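Local coordinates for protein lipocalin AI-4 (Rhodnius prolixus, PDB 5H9N) that binds cysteinyl leukotrienes, here holding leukotriene C4 in a lipocalin barrel, and probably sequesters these inflammatory mediators from the host while the insect feeds on blood, at residues A[25-30]-A[79-84]; A[46-49]-A[55-58]; A[96-101]-A[139-144]; A[105-110]-A[143-148]. The protein carries 1 engineered substitution. All blocks are in the same frame, centred on the assembly; numbering follows the deposited sequence. Where two conformers were deposited one is given.

Contacts 1, 2 and 4 line or back the leukotriene pocket of one continuous antiparallel barrel, whereas contact 3 lies on its outer wall. Contact 1 is buried and wholly aromatic, and it touches contact 2, where the hairpin 46-51/55-60 adds backbone hydrogen bonds and an aromatic stack. Contacts 3 and 4 set two neighbouring strands, 90-100 and 105-112, against helix 139-144 and the turn after it. Contact 3 is partly exposed and mixes aliphatic packing with a water bridge, while contact 4 is buried and leucine-rich. Its strand also sends Arg110 inward to the ligand carboxylate, and a hydrogen bond from Arg110 to Tyr48 joins contacts 2 and 4 beside the ligand that both residues meet.

Contact 1. Residues A[25-30]-A[79-84]; sequences RFFTGD and YSFQCT
Phe27 drives the rim of its ring into the face of Tyr79, a T-shaped (edge-to-face) pair with centroids 5.1 Å apart and planes at 66°. Phe27 CE2 makes the closest approach, 3.8 Å from Tyr79 CZ, while Phe27 CZ lies over the middle of the tyrosine ring. Across the ring from CE2, Phe27 CE1 comes to 3.9 Å from Phe81 CZ, reaching the edge of that ring near its plane. Phenylalanine suits this place because a flat, apolar ring can touch two aromatic neighbours at once without a polar atom to satisfy. The backbones stay well apart, with 11.6 Å between Phe27 CA and Tyr79 CA, and the side chains alone span the gap. Phe27 follows helix 23-26 as the centre of an inverse gamma turn, with Thr28 N weakly bonded to Phe26 O at 2.9 Å. Its CG sits beside the backbone N, opposite the carbonyl carbon (chi1 -67°), which carries the ring toward the strand. Phe26 packs over one face of the Phe27 ring, and Leu54 also touches Phe27.

This tight cluster contrasts with the looser side, where Arg25, Thr28 and Gly29 are exposed and make no contact with 79-84. On the strand, Ser80 and Gln82 point to the other surface, and Gln82 OE1 finds Thr92 OG1. Phe26 and Phe81 touch the leukotriene directly, so Phe27 and Tyr79 stand behind part of the pocket wall. No hydrogen bond crosses between the segments. The contact therefore depends on dispersion and on the attraction of ring hydrogens for a pi face, which probably orients the rings.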
# COMPACT_ATOMS: atom_id res chain seq x y z
N ARG A 25 -3.30 -0.68 15.03
CA ARG A 25 -3.49 0.76 14.83
C ARG A 25 -3.48 1.14 13.36
O ARG A 25 -4.03 2.17 12.99
CB ARG A 25 -2.42 1.56 15.55
CG ARG A 25 -2.51 1.49 17.06
CD ARG A 25 -1.68 2.60 17.67
NE ARG A 25 -2.25 3.90 17.36
CZ ARG A 25 -1.54 5.02 17.25
NH1 ARG A 25 -0.23 4.98 17.41
NH2 ARG A 25 -2.14 6.16 16.96
N PHE A 26 -2.85 0.33 12.53
CA PHE A 26 -2.82 0.63 11.11
C PHE A 26 -4.09 0.16 10.39
O PHE A 26 -4.66 0.90 9.59
CB PHE A 26 -1.60 0.01 10.42
CG PHE A 26 -1.59 0.25 8.94
CD1 PHE A 26 -1.25 1.50 8.45
CD2 PHE A 26 -2.00 -0.74 8.04
CE1 PHE A 26 -1.28 1.75 7.10
CE2 PHE A 26 -2.03 -0.48 6.69
CZ PHE A 26 -1.67 0.76 6.22
N PHE A 27 -4.50 -1.07 10.66
CA PHE A 27 -5.65 -1.65 9.96
C PHE A 27 -6.96 -1.28 10.65
O PHE A 27 -7.75 -2.15 11.03
CB PHE A 27 -5.49 -3.17 9.85
CG PHE A 27 -4.36 -3.59 8.95
CD1 PHE A 27 -4.47 -3.47 7.57
CD2 PHE A 27 -3.19 -4.11 9.48
CE1 PHE A 27 -3.44 -3.87 6.75
CE2 PHE A 27 -2.15 -4.50 8.66
CZ PHE A 27 -2.27 -4.38 7.29
N THR A 28 -7.17 0.01 10.82
CA THR A 28 -8.42 0.53 11.35
C THR A 28 -8.71 1.84 10.63
O THR A 28 -7.79 2.55 10.24
CB THR A 28 -8.35 0.75 12.88
OG1 THR A 28 -9.66 1.05 13.38
CG2 THR A 28 -7.40 1.88 13.23
N GLY A 29 -9.99 2.13 10.43
CA GLY A 29 -10.39 3.36 9.77
C GLY A 29 -10.17 3.37 8.26
O GLY A 29 -10.01 2.33 7.63
N ASP A 30 -10.20 4.57 7.69
CA ASP A 30 -10.02 4.80 6.25
C ASP A 30 -8.66 5.37 5.96
O ASP A 30 -8.14 6.19 6.73
CB ASP A 30 -11.07 5.77 5.72
CG ASP A 30 -12.48 5.20 5.76
OD1 ASP A 30 -12.62 3.97 5.77
OD2 ASP A 30 -13.44 6.00 5.78
N TYR A 79 2.45 -8.45 4.09
CA TYR A 79 1.11 -9.01 4.03
C TYR A 79 0.80 -9.42 2.61
O TYR A 79 1.24 -8.78 1.66
CB TYR A 79 0.08 -7.98 4.51
CG TYR A 79 0.21 -7.68 5.98
CD1 TYR A 79 1.15 -6.77 6.45
CD2 TYR A 79 -0.56 -8.36 6.92
CE1 TYR A 79 1.29 -6.52 7.79
CE2 TYR A 79 -0.43 -8.11 8.26
CZ TYR A 79 0.49 -7.19 8.70
OH TYR A 79 0.63 -6.96 10.04
N SER A 80 0.03 -10.50 2.47
CA SER A 80 -0.51 -10.94 1.20
C SER A 80 -2.00 -10.68 1.20
O SER A 80 -2.70 -11.09 2.13
CB SER A 80 -0.23 -12.42 0.97
OG SER A 80 -0.88 -12.91 -0.18
N PHE A 81 -2.49 -10.01 0.17
CA PHE A 81 -3.92 -9.75 0.02
C PHE A 81 -4.47 -10.47 -1.19
O PHE A 81 -3.96 -10.31 -2.30
CB PHE A 81 -4.18 -8.25 -0.07
CG PHE A 81 -4.08 -7.56 1.25
CD1 PHE A 81 -5.17 -7.47 2.08
CD2 PHE A 81 -2.87 -7.04 1.69
CE1 PHE A 81 -5.08 -6.85 3.32
CE2 PHE A 81 -2.78 -6.40 2.93
CZ PHE A 81 -3.89 -6.33 3.74
N GLN A 82 -5.51 -11.25 -0.95
CA GLN A 82 -6.24 -11.91 -2.00
C GLN A 82 -7.46 -11.07 -2.32
O GLN A 82 -8.30 -10.86 -1.46
CB GLN A 82 -6.65 -13.32 -1.58
CG GLN A 82 -7.18 -14.17 -2.71
CD GLN A 82 -6.17 -14.30 -3.84
OE1 GLN A 82 -4.97 -14.41 -3.59
NE2 GLN A 82 -6.65 -14.28 -5.08
N CYS A 83 -7.53 -10.57 -3.55
CA CYS A 83 -8.54 -9.57 -3.90
C CYS A 83 -9.43 -10.03 -5.04
O CYS A 83 -9.01 -10.77 -5.92
CB CYS A 83 -7.87 -8.25 -4.31
SG CYS A 83 -6.72 -7.52 -3.13
N THR A 84 -10.68 -9.57 -5.00
CA THR A 84 -11.64 -9.83 -6.07
C THR A 84 -12.28 -8.50 -6.46
O THR A 84 -12.42 -7.61 -5.62
CB THR A 84 -12.72 -10.84 -5.66
OG1 THR A 84 -13.40 -10.37 -4.49
CG2 THR A 84 -12.10 -12.20 -5.37

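Contact 2. Residues A[46-49]-A[55-58]; sequences EKYQ and QLNF. With LTX ((5~{S},6~{R},7~{E},9~{E},11~{Z},14~{Z})-6-[(2~{R})-2-[[(4~{S})-4-azanyl-5-oxidanyl-5-oxidanylidene-pentanoyl]amino]-3-( 2-hydroxy-2-oxoethylamino)-3-oxidanylidene-propyl]sulfanyl-5-oxidanyl-icosa-7,9,11,14-tetraenoic acid), chain B.
Tyr48 lays its ring over that of Phe58 in an offset (parallel-displaced) stack, the planes 15° apart and the centroids 4.4 Å from each other. The slip brings Tyr48 CE2 to 3.4 Å from Phe58 CD1, and Phe58 CB sits over the centre of the tyrosine ring as a CH-pi donor. Phe58 has CG between its backbone N and carbonyl carbon (chi1 69°), which swings the ring alongside Tyr48, both pointing the same way. Tyrosine suits this site because it adds a hydroxyl to the stack: Tyr48 OH donates to Glu46 OE1 at 2.7 Å, on the syn side but 31° out of the carboxylate plane, and receives a hydrogen bond from Arg110 NH1. Glu46 in turn makes a salt bridge to Arg44.

The lipid tail of the leukotriene runs past this surface. Phe58 CE1 lies 3.5 Å from C11 of the ligand, Leu56 CD2 meets ligand C18 at 3.6 Å, and the edge of Tyr48 faces C12. On the opposite face of the sheet, Gln49 and Asn57 form a hydrogen-bonded antiparallel pair, with Gln49 N to Asn57 O at 2.8 Å and Asn57 N to Gln49 O at 2.9 Å. The hairpin continues the barrel on both flanks: strand 46-51 bonds to strand 30-36, and strand 55-60 to strand 63-71.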
# COMPACT_ATOMS: atom_id res chain seq x y z
N GLU A 46 -8.56 6.82 -4.45
CA GLU A 46 -8.93 5.56 -3.83
C GLU A 46 -8.98 5.68 -2.32
O GLU A 46 -7.99 6.06 -1.69
CB GLU A 46 -7.94 4.46 -4.23
CG GLU A 46 -7.96 4.11 -5.70
CD GLU A 46 -7.09 2.91 -6.05
OE1 GLU A 46 -6.18 2.56 -5.27
OE2 GLU A 46 -7.34 2.33 -7.12
N LYS A 47 -10.14 5.36 -1.76
CA LYS A 47 -10.34 5.29 -0.32
C LYS A 47 -10.32 3.83 0.10
O LYS A 47 -11.18 3.06 -0.31
CB LYS A 47 -11.67 5.93 0.09
CG LYS A 47 -11.91 5.90 1.60
CD LYS A 47 -13.24 6.53 1.98
CE LYS A 47 -14.41 5.67 1.53
NZ LYS A 47 -15.71 6.14 2.09
N TYR A 48 -9.32 3.47 0.90
CA TYR A 48 -9.18 2.11 1.41
C TYR A 48 -9.87 2.01 2.76
O TYR A 48 -9.48 2.67 3.73
CB TYR A 48 -7.69 1.73 1.52
CG TYR A 48 -7.05 1.46 0.19
CD1 TYR A 48 -6.83 2.49 -0.72
CD2 TYR A 48 -6.68 0.17 -0.19
CE1 TYR A 48 -6.25 2.24 -1.96
CE2 TYR A 48 -6.10 -0.08 -1.42
CZ TYR A 48 -5.90 0.95 -2.30
OH TYR A 48 -5.32 0.69 -3.52
N GLN A 49 -10.91 1.18 2.81
CA GLN A 49 -11.68 0.97 4.02
C GLN A 49 -11.20 -0.30 4.68
O GLN A 49 -11.11 -1.34 4.03
CB GLN A 49 -13.16 0.87 3.68
CG GLN A 49 -13.67 2.13 2.99
CD GLN A 49 -15.10 2.02 2.52
OE1 GLN A 49 -15.40 2.23 1.35
NE2 GLN A 49 -15.99 1.69 3.44
N GLN A 55 -9.30 -7.38 6.56
CA GLN A 55 -10.17 -7.20 5.40
C GLN A 55 -10.12 -5.76 4.93
O GLN A 55 -10.02 -4.82 5.74
CB GLN A 55 -11.61 -7.59 5.73
CG GLN A 55 -11.77 -9.00 6.27
CD GLN A 55 -11.22 -10.07 5.35
OE1 GLN A 55 -11.74 -10.29 4.26
NE2 GLN A 55 -10.16 -10.73 5.79
N LEU A 56 -10.18 -5.55 3.63
CA LEU A 56 -10.30 -4.19 3.14
C LEU A 56 -11.11 -4.12 1.86
O LEU A 56 -11.31 -5.11 1.15
CB LEU A 56 -8.92 -3.54 2.96
CG LEU A 56 -7.82 -4.16 2.11
CD1 LEU A 56 -7.91 -3.65 0.69
CD2 LEU A 56 -6.48 -3.81 2.72
N ASN A 57 -11.65 -2.93 1.65
CA ASN A 57 -12.45 -2.61 0.48
C ASN A 57 -11.89 -1.32 -0.11
O ASN A 57 -11.50 -0.43 0.64
CB ASN A 57 -13.92 -2.40 0.85
CG ASN A 57 -14.58 -3.65 1.39
OD1 ASN A 57 -13.95 -4.69 1.56
ND2 ASN A 57 -15.87 -3.54 1.68
N PHE A 58 -11.80 -1.21 -1.43
CA PHE A 58 -11.49 0.10 -2.00
C PHE A 58 -12.17 0.24 -3.35
O PHE A 58 -12.56 -0.74 -3.97
CB PHE A 58 -9.97 0.34 -2.09
CG PHE A 58 -9.25 -0.51 -3.10
CD1 PHE A 58 -8.78 -1.77 -2.77
CD2 PHE A 58 -8.99 -0.02 -4.38
CE1 PHE A 58 -8.10 -2.55 -3.70
CE2 PHE A 58 -8.31 -0.79 -5.31
CZ PHE A 58 -7.87 -2.05 -4.97
O2 LTX B . 1.29 -1.31 -6.81
C1 LTX B . 1.14 -0.49 -7.74
O1 LTX B . 0.62 0.64 -7.58
C2 LTX B . 1.63 -0.87 -9.12
C3 LTX B . 0.43 -1.18 -10.02
C4 LTX B . -0.57 -2.07 -9.29
C5 LTX B . -1.63 -2.60 -10.25
O3 LTX B . -2.51 -1.54 -10.66
C6 LTX B . -2.44 -3.73 -9.63
C7 LTX B . -3.24 -3.25 -8.43
C8 LTX B . -3.01 -3.69 -7.18
C9 LTX B . -3.83 -3.20 -6.06
C10 LTX B . -3.82 -3.75 -4.83
C11 LTX B . -4.69 -3.21 -3.78
C12 LTX B . -4.77 -3.62 -2.51
C13 LTX B . -3.97 -4.76 -1.90
C14 LTX B . -2.57 -4.32 -1.54
C15 LTX B . -2.27 -3.59 -0.47
C16 LTX B . -3.33 -3.12 0.50
C17 LTX B . -2.96 -1.74 1.04
C18 LTX B . -3.90 -1.36 2.17
C19 LTX B . -3.79 0.11 2.54
C20 LTX B . -4.71 0.45 3.70
O32 LTX B . -8.59 -1.76 -9.08
C21 LTX B . -7.63 -2.51 -9.32
O31 LTX B . -6.44 -2.18 -9.12
CA3 LTX B . -7.91 -3.88 -9.88
N3 LTX B . -6.68 -4.62 -10.05
C22 LTX B . -6.58 -5.73 -10.78
O33 LTX B . -7.55 -6.19 -11.37
CA2 LTX B . -5.26 -6.44 -10.89
CB2 LTX B . -4.16 -5.75 -10.07
SG2 LTX B . -3.49 -4.36 -10.92
N2 LTX B . -4.88 -6.60 -12.27
CD1 LTX B . -4.49 -7.77 -12.75
OE1 LTX B . -4.07 -8.68 -12.05
CG1 LTX B . -4.59 -7.90 -14.25
CB1 LTX B . -3.84 -9.11 -14.76
CA1 LTX B . -3.52 -8.94 -16.25
N1 LTX B . -2.91 -7.61 -16.47
C23 LTX B . -4.77 -9.05 -17.07
O11 LTX B . -5.07 -8.10 -17.83
O12 LTX B . -5.46 -10.08 -16.97

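Contact 3. Residues A[96-101]-A[139-144]; sequences AVVETD and STKLNQ
Lys141 reaches from helix 139-144 across two residues of the strand, its CE 3.5 Å from Val98 CG1 and 3.8 Å from Glu99 CG. Lys141 CG also meets Glu99 CG at 3.8 Å, so the methylene chain of the lysine lies obliquely across both side chains instead of meeting them end on. With CG anti to the backbone N (chi1 -173°), the bend at chi2 (59°) leads the chain past Glu99 CG and the tip of Val98, and the amine then reaches water. A long aliphatic stem with a charged end is well matched to a partly exposed site of this kind: its CE packs on Val98 and its CG on Glu99, while the nitrogen remains among polar atoms. The amine is hydrogen-bonded to the carbonyl of Lys16. It also makes a weak bond of 3.0 Å from Lys141 NZ to a water that donates to Val98 O at 3.1 Å. Glu99 OE1 stays 5.3 Å from Lys141 NZ, too far for a salt bridge, though the opposite charges may still attract weakly.

Val98 and Glu99 both face Leu107 across the sheet, a classic beta bulge that probably helps turn both side chains to the helix. Helix 139-144 packs on the outside of the barrel, as the helix late in the chain does in lipocalins. Further out, Leu138 and Met18 touch Glu99, and Val98 is fixed by backbone bonds to Met18 and Leu107. The helical turn around Lys141 is held by Asn143 N to Ser139 O and Gln144 N to Thr140 O.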
# COMPACT_ATOMS: atom_id res chain seq x y z
N ALA A 96 4.01 -3.95 2.46
CA ALA A 96 4.60 -3.75 3.78
C ALA A 96 4.46 -2.28 4.13
O ALA A 96 4.59 -1.42 3.25
CB ALA A 96 6.06 -4.17 3.79
N VAL A 97 4.21 -1.98 5.40
CA VAL A 97 4.18 -0.60 5.87
C VAL A 97 5.60 -0.17 6.21
O VAL A 97 6.20 -0.66 7.17
CB VAL A 97 3.25 -0.43 7.08
CG1 VAL A 97 3.24 1.03 7.53
CG2 VAL A 97 1.85 -0.88 6.73
N VAL A 98 6.17 0.73 5.42
CA VAL A 98 7.53 1.17 5.62
C VAL A 98 7.65 2.10 6.82
O VAL A 98 8.54 1.95 7.64
CB VAL A 98 8.06 1.85 4.34
CG1 VAL A 98 9.48 2.34 4.55
CG2 VAL A 98 7.98 0.88 3.16
N GLU A 99 6.73 3.06 6.91
CA GLU A 99 6.74 4.04 7.99
C GLU A 99 5.33 4.56 8.16
O GLU A 99 4.67 4.84 7.16
CB GLU A 99 7.68 5.20 7.67
CG GLU A 99 9.15 4.95 7.86
CD GLU A 99 9.62 5.32 9.25
OE1 GLU A 99 10.22 6.41 9.40
OE2 GLU A 99 9.38 4.53 10.18
N THR A 100 4.85 4.71 9.40
CA THR A 100 3.53 5.30 9.62
C THR A 100 3.45 5.90 11.00
O THR A 100 4.13 5.43 11.91
CB THR A 100 2.38 4.26 9.46
OG1 THR A 100 1.12 4.90 9.63
CG2 THR A 100 2.50 3.15 10.48
N ASP A 101 2.65 6.96 11.16
CA ASP A 101 2.36 7.47 12.50
C ASP A 101 0.92 7.12 12.89
O ASP A 101 0.42 7.58 13.91
CB ASP A 101 2.61 8.99 12.58
CG ASP A 101 1.56 9.83 11.87
OD1 ASP A 101 0.82 9.29 11.03
OD2 ASP A 101 1.50 11.04 12.15
N SER A 139 10.49 13.08 5.59
CA SER A 139 11.51 13.72 4.78
C SER A 139 12.77 12.88 4.62
O SER A 139 13.22 12.60 3.51
CB SER A 139 11.87 15.07 5.39
OG SER A 139 12.50 14.89 6.64
N THR A 140 13.35 12.46 5.74
CA THR A 140 14.60 11.72 5.71
C THR A 140 14.41 10.34 5.07
O THR A 140 15.22 9.90 4.25
CB THR A 140 15.18 11.57 7.12
OG1 THR A 140 15.22 12.87 7.73
CG2 THR A 140 16.58 10.99 7.06
N LYS A 141 13.31 9.67 5.42
CA LYS A 141 13.02 8.34 4.89
C LYS A 141 12.84 8.37 3.37
O LYS A 141 13.34 7.50 2.66
CB LYS A 141 11.78 7.76 5.56
CG LYS A 141 11.50 6.32 5.19
CD LYS A 141 12.68 5.46 5.59
CE LYS A 141 12.25 4.06 5.94
NZ LYS A 141 13.37 3.28 6.52
N LEU A 142 12.13 9.37 2.88
CA LEU A 142 11.93 9.51 1.43
C LEU A 142 13.26 9.76 0.73
O LEU A 142 13.50 9.21 -0.34
CB LEU A 142 10.95 10.64 1.13
CG LEU A 142 9.50 10.38 1.56
CD1 LEU A 142 8.68 11.67 1.45
CD2 LEU A 142 8.87 9.27 0.73
N ASN A 143 14.13 10.56 1.34
CA ASN A 143 15.45 10.77 0.77
C ASN A 143 16.22 9.46 0.69
O ASN A 143 16.81 9.15 -0.35
CB ASN A 143 16.23 11.80 1.59
CG ASN A 143 17.58 12.11 0.99
OD1 ASN A 143 18.60 11.55 1.40
ND2 ASN A 143 17.61 13.00 0.00
N GLN A 144 16.20 8.69 1.77
CA GLN A 144 16.91 7.42 1.84
C GLN A 144 16.42 6.43 0.78
O GLN A 144 17.22 5.68 0.22
CB GLN A 144 16.77 6.82 3.24
CG GLN A 144 17.52 7.64 4.29
CD GLN A 144 17.26 7.19 5.72
OE1 GLN A 144 16.23 6.59 6.01
NE2 GLN A 144 18.19 7.50 6.61
O HOH W 1 11.33 2.89 8.75

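Contact 4. Residues A[105-110]-A[143-148]; sequences YALLYR and NQLELT. With LTX ((5~{S},6~{R},7~{E},9~{E},11~{Z},14~{Z})-6-[(2~{R})-2-[[(4~{S})-4-azanyl-5-oxidanyl-5-oxidanylidene-pentanoyl]amino]-3-( 2-hydroxy-2-oxoethylamino)-3-oxidanylidene-propyl]sulfanyl-5-oxidanyl-icosa-7,9,11,14-tetraenoic acid), chain B.
Leu107 and Leu145 reach toward each other tip to tip, Leu107 CD2 lying 3.8 Å from Leu145 CD1, while Leu107 CD1 has a looser approach of 4.5 Å to Leu147 CD1. Branched, apolar leucine fits here, since its two methyls can each find a partner. Helix 139-144 ends in a Schellman motif at Glu146, whose positive phi (59°) reverses the chain after Leu145; Leu147, beyond the turn, also points to the strand. Leu147 also touches Phe123 and Arg37.

Arg110, on the same strand but directed into the barrel like Leu108, contacts the ligand along the whole length of its side chain. Its CB is 3.8 Å from O2 of the leukotriene, and CG is also near that oxygen. The next carbon, Arg110 CD, packs 3.5 Å from ligand C14. A bend at chi3 then turns the guanidinium so that Arg110 NE meets ligand O2 at 2.8 Å, with an N-H...O angle of 167°. At the tip Arg110 NH2 reaches ligand O1 at 2.9 Å and a nearly straight 177°, giving a two-pronged bond to one carboxylate, while Arg110 NH1 passes 3.3 Å from C11 and is held by the hydroxyl of Tyr48. Ligand C9 lies over one face of the planar group, so the arginine offers charge at its edge and a flat surface to the polyene.

One strand thus has two chemistries: a few leucine methyls pack it lightly against the chain after the helix, and a positive group inside is well placed to neutralise the carboxylate, which probably favours binding of acidic lipids.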
# COMPACT_ATOMS: atom_id res chain seq x y z
N TYR A 105 -0.39 9.59 8.39
CA TYR A 105 0.19 9.13 7.13
C TYR A 105 0.71 7.71 7.23
O TYR A 105 1.01 7.23 8.33
CB TYR A 105 1.35 10.05 6.70
CG TYR A 105 2.52 10.05 7.67
CD1 TYR A 105 3.52 9.08 7.60
CD2 TYR A 105 2.63 11.02 8.65
CE1 TYR A 105 4.59 9.08 8.50
CE2 TYR A 105 3.70 11.03 9.54
CZ TYR A 105 4.67 10.06 9.46
OH TYR A 105 5.72 10.08 10.35
N ALA A 106 0.88 7.07 6.09
CA ALA A 106 1.57 5.79 6.01
C ALA A 106 2.25 5.67 4.67
O ALA A 106 1.61 5.89 3.63
CB ALA A 106 0.60 4.64 6.23
N LEU A 107 3.53 5.33 4.66
CA LEU A 107 4.28 5.03 3.45
C LEU A 107 4.34 3.53 3.31
O LEU A 107 4.86 2.86 4.20
CB LEU A 107 5.69 5.61 3.54
CG LEU A 107 6.60 5.34 2.35
CD1 LEU A 107 6.07 6.03 1.11
CD2 LEU A 107 8.05 5.73 2.65
N LEU A 108 3.79 3.00 2.22
CA LEU A 108 3.75 1.57 1.96
C LEU A 108 4.54 1.21 0.72
O LEU A 108 4.68 2.02 -0.21
CB LEU A 108 2.31 1.08 1.79
CG LEU A 108 1.53 0.68 3.04
CD1 LEU A 108 1.37 1.87 3.98
CD2 LEU A 108 0.17 0.11 2.67
N TYR A 109 5.00 -0.02 0.70
CA TYR A 109 5.55 -0.64 -0.50
C TYR A 109 4.56 -1.70 -0.94
O TYR A 109 4.06 -2.45 -0.10
CB TYR A 109 6.92 -1.26 -0.20
CG TYR A 109 7.49 -2.06 -1.35
CD1 TYR A 109 8.00 -1.41 -2.48
CD2 TYR A 109 7.52 -3.45 -1.33
CE1 TYR A 109 8.53 -2.13 -3.53
CE2 TYR A 109 8.04 -4.17 -2.37
CZ TYR A 109 8.53 -3.51 -3.48
OH TYR A 109 9.06 -4.27 -4.51
N ARG A 110 4.24 -1.74 -2.23
CA ARG A 110 3.33 -2.73 -2.77
C ARG A 110 3.96 -3.42 -3.96
O ARG A 110 4.66 -2.78 -4.75
CB ARG A 110 2.00 -2.09 -3.16
CG ARG A 110 0.94 -3.08 -3.65
CD ARG A 110 -0.46 -2.46 -3.70
NE ARG A 110 -0.55 -1.40 -4.69
CZ ARG A 110 -1.56 -0.55 -4.78
NH1 ARG A 110 -2.57 -0.63 -3.91
NH2 ARG A 110 -1.54 0.41 -5.69
N ASN A 143 14.13 10.56 1.34
CA ASN A 143 15.45 10.77 0.77
C ASN A 143 16.22 9.46 0.69
O ASN A 143 16.81 9.15 -0.35
CB ASN A 143 16.23 11.80 1.59
CG ASN A 143 17.58 12.11 0.99
OD1 ASN A 143 18.60 11.55 1.40
ND2 ASN A 143 17.61 13.00 0.00
N GLN A 144 16.20 8.69 1.77
CA GLN A 144 16.91 7.42 1.84
C GLN A 144 16.42 6.43 0.78
O GLN A 144 17.22 5.68 0.22
CB GLN A 144 16.77 6.82 3.24
CG GLN A 144 17.52 7.64 4.29
CD GLN A 144 17.26 7.19 5.72
OE1 GLN A 144 16.23 6.59 6.01
NE2 GLN A 144 18.19 7.50 6.61
N LEU A 145 15.13 6.45 0.50
CA LEU A 145 14.54 5.57 -0.49
C LEU A 145 14.53 6.15 -1.90
O LEU A 145 14.00 5.52 -2.82
CB LEU A 145 13.11 5.21 -0.10
CG LEU A 145 12.93 4.39 1.18
CD1 LEU A 145 11.46 4.40 1.59
CD2 LEU A 145 13.42 2.97 0.99
N GLU A 146 15.09 7.35 -2.06
CA GLU A 146 15.12 8.05 -3.35
C GLU A 146 13.71 8.29 -3.90
O GLU A 146 13.44 8.10 -5.08
CB GLU A 146 15.98 7.27 -4.35
CG GLU A 146 17.32 6.82 -3.76
CD GLU A 146 18.22 6.14 -4.76
OE1 GLU A 146 17.72 5.63 -5.78
OE2 GLU A 146 19.45 6.10 -4.53
N LEU A 147 12.81 8.72 -3.02
CA LEU A 147 11.42 9.02 -3.37
C LEU A 147 11.14 10.51 -3.24
O LEU A 147 10.22 10.93 -2.54
CB LEU A 147 10.47 8.24 -2.48
CG LEU A 147 10.57 6.72 -2.59
CD1 LEU A 147 9.71 6.09 -1.53
CD2 LEU A 147 10.14 6.24 -3.98
N THR A 148 11.94 11.31 -3.94
CA THR A 148 11.93 12.75 -3.74
C THR A 148 10.91 13.50 -4.60
O THR A 148 10.75 14.71 -4.46
CB THR A 148 13.32 13.35 -4.02
OG1 THR A 148 13.72 13.03 -5.36
CG2 THR A 148 14.34 12.79 -3.03
O2 LTX B . 1.29 -1.31 -6.81
C1 LTX B . 1.14 -0.49 -7.74
O1 LTX B . 0.62 0.64 -7.58
C2 LTX B . 1.63 -0.87 -9.12
C3 LTX B . 0.43 -1.18 -10.02
C4 LTX B . -0.57 -2.07 -9.29
C5 LTX B . -1.63 -2.60 -10.25
O3 LTX B . -2.51 -1.54 -10.66
C6 LTX B . -2.44 -3.73 -9.63
C7 LTX B . -3.24 -3.25 -8.43
C8 LTX B . -3.01 -3.69 -7.18
C9 LTX B . -3.83 -3.20 -6.06
C10 LTX B . -3.82 -3.75 -4.83
C11 LTX B . -4.69 -3.21 -3.78
C12 LTX B . -4.77 -3.62 -2.51
C13 LTX B . -3.97 -4.76 -1.90
C14 LTX B . -2.57 -4.32 -1.54
C15 LTX B . -2.27 -3.59 -0.47
C16 LTX B . -3.33 -3.12 0.50
C17 LTX B . -2.96 -1.74 1.04
C18 LTX B . -3.90 -1.36 2.17
C19 LTX B . -3.79 0.11 2.54
C20 LTX B . -4.71 0.45 3.70
O32 LTX B . -8.59 -1.76 -9.08
C21 LTX B . -7.63 -2.51 -9.32
O31 LTX B . -6.44 -2.18 -9.12
CA3 LTX B . -7.91 -3.88 -9.88
N3 LTX B . -6.68 -4.62 -10.05
C22 LTX B . -6.58 -5.73 -10.78
O33 LTX B . -7.55 -6.19 -11.37
CA2 LTX B . -5.26 -6.44 -10.89
CB2 LTX B . -4.16 -5.75 -10.07
SG2 LTX B . -3.49 -4.36 -10.92
N2 LTX B . -4.88 -6.60 -12.27
CD1 LTX B . -4.49 -7.77 -12.75
OE1 LTX B . -4.07 -8.68 -12.05
CG1 LTX B . -4.59 -7.90 -14.25
CB1 LTX B . -3.84 -9.11 -14.76
CA1 LTX B . -3.52 -8.94 -16.25
N1 LTX B . -2.91 -7.61 -16.47
C23 LTX B . -4.77 -9.05 -17.07
O11 LTX B . -5.07 -8.10 -17.83
O12 LTX B . -5.46 -10.08 -16.97